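Local coordinates for protein DsbA-like disulfide oxidoreductase (Wolbachia endosymbiont of Drosophila melanogaster, PDB 6EEZ) that probably catalyses thiol-disulfide exchange as a disulfide isomerase, using a thioredoxin-type CxxC site in a DsbA-like fold, at residues D54-I59 against K95-H100. Numbering follows the deposited sequence.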
ATOM      1  N   ASP A  54       0.276  11.608  -5.631  1.00 40.60           N
ATOM      2  CA  ASP A  54       0.599  12.161  -4.325  1.00 42.40           C
ATOM      3  C   ASP A  54       1.615  11.248  -3.673  1.00 40.54           C
ATOM      4  O   ASP A  54       2.647  11.700  -3.181  1.00 40.67           O
ATOM      5  CB  ASP A  54      -0.641  12.280  -3.445  1.00 43.87           C
ATOM      6  CG  ASP A  54      -1.555  13.397  -3.872  1.00 45.77           C
ATOM      7  OD1 ASP A  54      -1.069  14.344  -4.499  1.00 46.26           O
ATOM      8  OD2 ASP A  54      -2.760  13.332  -3.564  1.00 45.90           O
ATOM      9  N   ILE A  55       1.305   9.952  -3.698  1.00 39.76           N
ATOM     10  CA  ILE A  55       2.170   8.922  -3.145  1.00 37.28           C
ATOM     11  C   ILE A  55       3.538   8.943  -3.829  1.00 36.14           C
ATOM     12  O   ILE A  55       4.564   8.995  -3.161  1.00 35.73           O
ATOM     13  CB  ILE A  55       1.531   7.538  -3.302  1.00 35.80           C
ATOM     14  CG1 ILE A  55       0.175   7.516  -2.611  1.00 36.24           C
ATOM     15  CG2 ILE A  55       2.402   6.448  -2.723  1.00 33.93           C
ATOM     16  CD1 ILE A  55       0.198   8.108  -1.205  1.00 36.47           C
ATOM     17  N   LYS A  56       3.539   8.917  -5.166  1.00 35.67           N
ATOM     18  CA  LYS A  56       4.784   8.951  -5.922  1.00 35.41           C
ATOM     19  C   LYS A  56       5.644  10.157  -5.520  1.00 36.34           C
ATOM     20  O   LYS A  56       6.815  10.001  -5.198  1.00 36.10           O
ATOM     21  CB  LYS A  56       4.494   8.973  -7.420  1.00 36.63           C
ATOM     22  CG  LYS A  56       5.694   8.703  -8.268  1.00 37.75           C
ATOM     23  CD  LYS A  56       5.285   8.666  -9.704  1.00 39.45           C
ATOM     24  CE  LYS A  56       6.460   8.546 -10.624  1.00 41.14           C
ATOM     25  NZ  LYS A  56       5.959   8.290 -11.998  1.00 42.85           N
ATOM     26  N   GLN A  57       5.059  11.352  -5.510  1.00 39.78           N
ATOM     27  CA  GLN A  57       5.800  12.553  -5.162  1.00 41.22           C
ATOM     28  C   GLN A  57       6.296  12.526  -3.713  1.00 40.31           C
ATOM     29  O   GLN A  57       7.420  12.946  -3.445  1.00 39.95           O
ATOM     30  CB  GLN A  57       4.942  13.798  -5.426  1.00 43.81           C
ATOM     31  CG  GLN A  57       4.771  14.072  -6.917  1.00 45.03           C
ATOM     32  CD  GLN A  57       3.813  15.202  -7.230  1.00 47.79           C
ATOM     33  OE1 GLN A  57       3.107  15.691  -6.360  1.00 49.49           O
ATOM     34  NE2 GLN A  57       3.781  15.615  -8.490  1.00 49.38           N
ATOM     35  N   LEU A  58       5.484  12.013  -2.789  1.00 36.01           N
ATOM     36  CA  LEU A  58       5.855  11.989  -1.372  1.00 34.47           C
ATOM     37  C   LEU A  58       7.037  11.065  -1.149  1.00 32.99           C
ATOM     38  O   LEU A  58       7.930  11.362  -0.355  1.00 32.24           O
ATOM     39  CB  LEU A  58       4.679  11.549  -0.510  1.00 33.70           C
ATOM     40  CG  LEU A  58       4.771  11.905   0.978  1.00 31.87           C
ATOM     41  CD1 LEU A  58       4.668  13.426   1.169  1.00 33.61           C
ATOM     42  CD2 LEU A  58       3.669  11.156   1.772  1.00 30.14           C
ATOM     43  N   ILE A  59       7.031   9.944  -1.868  1.00 36.46           N
ATOM     44  CA  ILE A  59       8.155   9.012  -1.886  1.00 36.27           C
ATOM     45  C   ILE A  59       9.416   9.665  -2.507  1.00 37.25           C
ATOM     46  O   ILE A  59      10.511   9.556  -1.953  1.00 37.62           O
ATOM     47  CB  ILE A  59       7.737   7.704  -2.639  1.00 36.46           C
ATOM     48  CG1 ILE A  59       6.744   6.903  -1.774  1.00 35.86           C
ATOM     49  CG2 ILE A  59       8.918   6.826  -2.949  1.00 36.69           C
ATOM     50  CD1 ILE A  59       6.206   5.653  -2.427  1.00 35.57           C
ATOM     51  N   LYS A  95      10.265  -4.012  -8.888  1.00 44.68           N
ATOM     52  CA  LYS A  95       9.179  -3.928  -9.857  1.00 44.03           C
ATOM     53  C   LYS A  95       7.822  -3.762  -9.150  1.00 43.36           C
ATOM     54  O   LYS A  95       6.798  -3.533  -9.805  1.00 42.71           O
ATOM     55  CB  LYS A  95       9.176  -5.169 -10.748  1.00 44.69           C
ATOM     56  CG  LYS A  95      10.435  -5.309 -11.638  1.00 46.14           C
ATOM     57  CD  LYS A  95      10.173  -4.872 -13.059  1.00 47.63           C
ATOM     58  CE  LYS A  95      11.457  -4.573 -13.849  1.00 49.52           C
ATOM     59  NZ  LYS A  95      11.565  -5.446 -15.051  1.00 52.31           N
ATOM     60  N   TYR A  96       7.808  -3.867  -7.818  1.00 44.06           N
ATOM     61  CA  TYR A  96       6.540  -3.806  -7.111  1.00 43.27           C
ATOM     62  C   TYR A  96       5.882  -2.440  -7.318  1.00 42.17           C
ATOM     63  O   TYR A  96       4.696  -2.382  -7.608  1.00 41.45           O
ATOM     64  CB  TYR A  96       6.683  -4.085  -5.609  1.00 42.60           C
ATOM     65  CG  TYR A  96       5.379  -3.809  -4.895  1.00 39.86           C
ATOM     66  CD1 TYR A  96       4.395  -4.774  -4.816  1.00 38.70           C
ATOM     67  CD2 TYR A  96       5.113  -2.561  -4.371  1.00 37.35           C
ATOM     68  CE1 TYR A  96       3.197  -4.516  -4.207  1.00 36.45           C
ATOM     69  CE2 TYR A  96       3.932  -2.296  -3.768  1.00 34.89           C
ATOM     70  CZ  TYR A  96       2.975  -3.264  -3.673  1.00 34.56           C
ATOM     71  OH  TYR A  96       1.789  -2.945  -3.049  1.00 32.50           O
ATOM     72  N   PHE A  97       6.632  -1.350  -7.181  1.00 46.02           N
ATOM     73  CA  PHE A  97       6.019  -0.039  -7.348  1.00 44.60           C
ATOM     74  C   PHE A  97       5.478   0.155  -8.771  1.00 45.38           C
ATOM     75  O   PHE A  97       4.489   0.881  -8.973  1.00 44.78           O
ATOM     76  CB  PHE A  97       6.997   1.090  -7.014  1.00 43.62           C
ATOM     77  CG  PHE A  97       6.375   2.468  -7.111  1.00 41.60           C
ATOM     78  CD1 PHE A  97       5.680   3.013  -6.029  1.00 38.98           C
ATOM     79  CD2 PHE A  97       6.463   3.205  -8.298  1.00 42.14           C
ATOM     80  CE1 PHE A  97       5.103   4.263  -6.116  1.00 37.38           C
ATOM     81  CE2 PHE A  97       5.878   4.452  -8.402  1.00 40.76           C
ATOM     82  CZ  PHE A  97       5.201   4.991  -7.307  1.00 38.36           C
ATOM     83  N   ASP A  98       6.125  -0.477  -9.752  1.00 44.48           N
ATOM     84  CA  ASP A  98       5.691  -0.363 -11.145  1.00 44.82           C
ATOM     85  C   ASP A  98       4.359  -1.053 -11.372  1.00 44.99           C
ATOM     86  O   ASP A  98       3.494  -0.532 -12.074  1.00 44.94           O
ATOM     87  CB  ASP A  98       6.738  -0.947 -12.087  1.00 46.06           C
ATOM     88  CG  ASP A  98       8.000  -0.147 -12.089  1.00 46.41           C
ATOM     89  OD1 ASP A  98       7.939   1.049 -11.745  1.00 45.33           O
ATOM     90  OD2 ASP A  98       9.049  -0.704 -12.451  1.00 47.65           O
ATOM     91  N   PHE A  99       4.192  -2.228 -10.779  1.00 44.48           N
ATOM     92  CA  PHE A  99       2.904  -2.884 -10.832  1.00 44.47           C
ATOM     93  C   PHE A  99       1.903  -2.010 -10.091  1.00 43.52           C
ATOM     94  O   PHE A  99       0.829  -1.725 -10.604  1.00 43.70           O
ATOM     95  CB  PHE A  99       2.953  -4.283 -10.226  1.00 44.33           C
ATOM     96  CG  PHE A  99       1.655  -5.016 -10.351  1.00 43.97           C
ATOM     97  CD1 PHE A  99       1.374  -5.749 -11.492  1.00 45.08           C
ATOM     98  CD2 PHE A  99       0.686  -4.919  -9.361  1.00 42.28           C
ATOM     99  CE1 PHE A  99       0.168  -6.401 -11.628  1.00 44.76           C
ATOM    100  CE2 PHE A  99      -0.530  -5.571  -9.489  1.00 42.00           C
ATOM    101  CZ  PHE A  99      -0.786  -6.315 -10.627  1.00 43.25           C
ATOM    102  N   HIS A 100       2.280  -1.573  -8.892  1.00 42.25           N
ATOM    103  CA  HIS A 100       1.431  -0.743  -8.042  1.00 40.88           C
ATOM    104  C   HIS A 100       0.853   0.444  -8.798  1.00 40.40           C
ATOM    105  O   HIS A 100      -0.359   0.662  -8.805  1.00 40.12           O
ATOM    106  CB  HIS A 100       2.238  -0.252  -6.830  1.00 39.43           C
ATOM    107  CG  HIS A 100       1.562   0.805  -6.009  1.00 37.09           C
ATOM    108  ND1 HIS A 100       0.827   0.513  -4.875  1.00 35.62           N
ATOM    109  CD2 HIS A 100       1.537   2.154  -6.129  1.00 35.69           C
ATOM    110  CE1 HIS A 100       0.379   1.629  -4.333  1.00 33.41           C
ATOM    111  NE2 HIS A 100       0.794   2.645  -5.074  1.00 33.43           N
TER
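Phe97 holds CG opposite its own backbone N (chi1 -177°), which sends the ring straight out from helix 96-105 to meet Lys56 and Ile59 on helix 52-60. Lys56 likewise sets CG trans to its backbone N (chi1 -167°), and its methylene chain runs extended, crossing the Phe97 side chain at about a right angle. The far end of the ring does the touching: Phe97 CZ lies 3.9 Å from Lys56 CG and 4.0 Å from Lys56 CB. Lysine suits this exposed position: its first methylenes give the ring apolar carbon, while the extended chain carries NZ on toward solvent. Nearly one helical turn further along, Ile59 meets the same ring obliquely, the two side chains running past each other in opposite directions, with Ile59 CD1 4.1 Å from Phe97 CE1. The slender, unbranched end of the isoleucine reaches the ring, and its side chain also packs on Tyr66 and Phe68 of strand 65-70, so it joins the interhelical contact to the central sheet. The long, flat phenylalanine bridges most of the gap between the helices, whose nearest CA atoms, those of Lys56 and Phe97, lie 9.2 Å apart. On the same helix, Tyr96 and His100 meet Phe68 with their rings, and Tyr96 OH hydrogen-bonds Asp70, which ties this helix to strand 65-70 as well. The contact thus joins a helix of the thioredoxin core, just after the Cys45-Cys48 disulfide, to the helical domain inserted in DsbA-like proteins. With one ring meeting aliphatic carbon at a few points, its chemistry is purely apolar, implying a modest, weakly directional attachment.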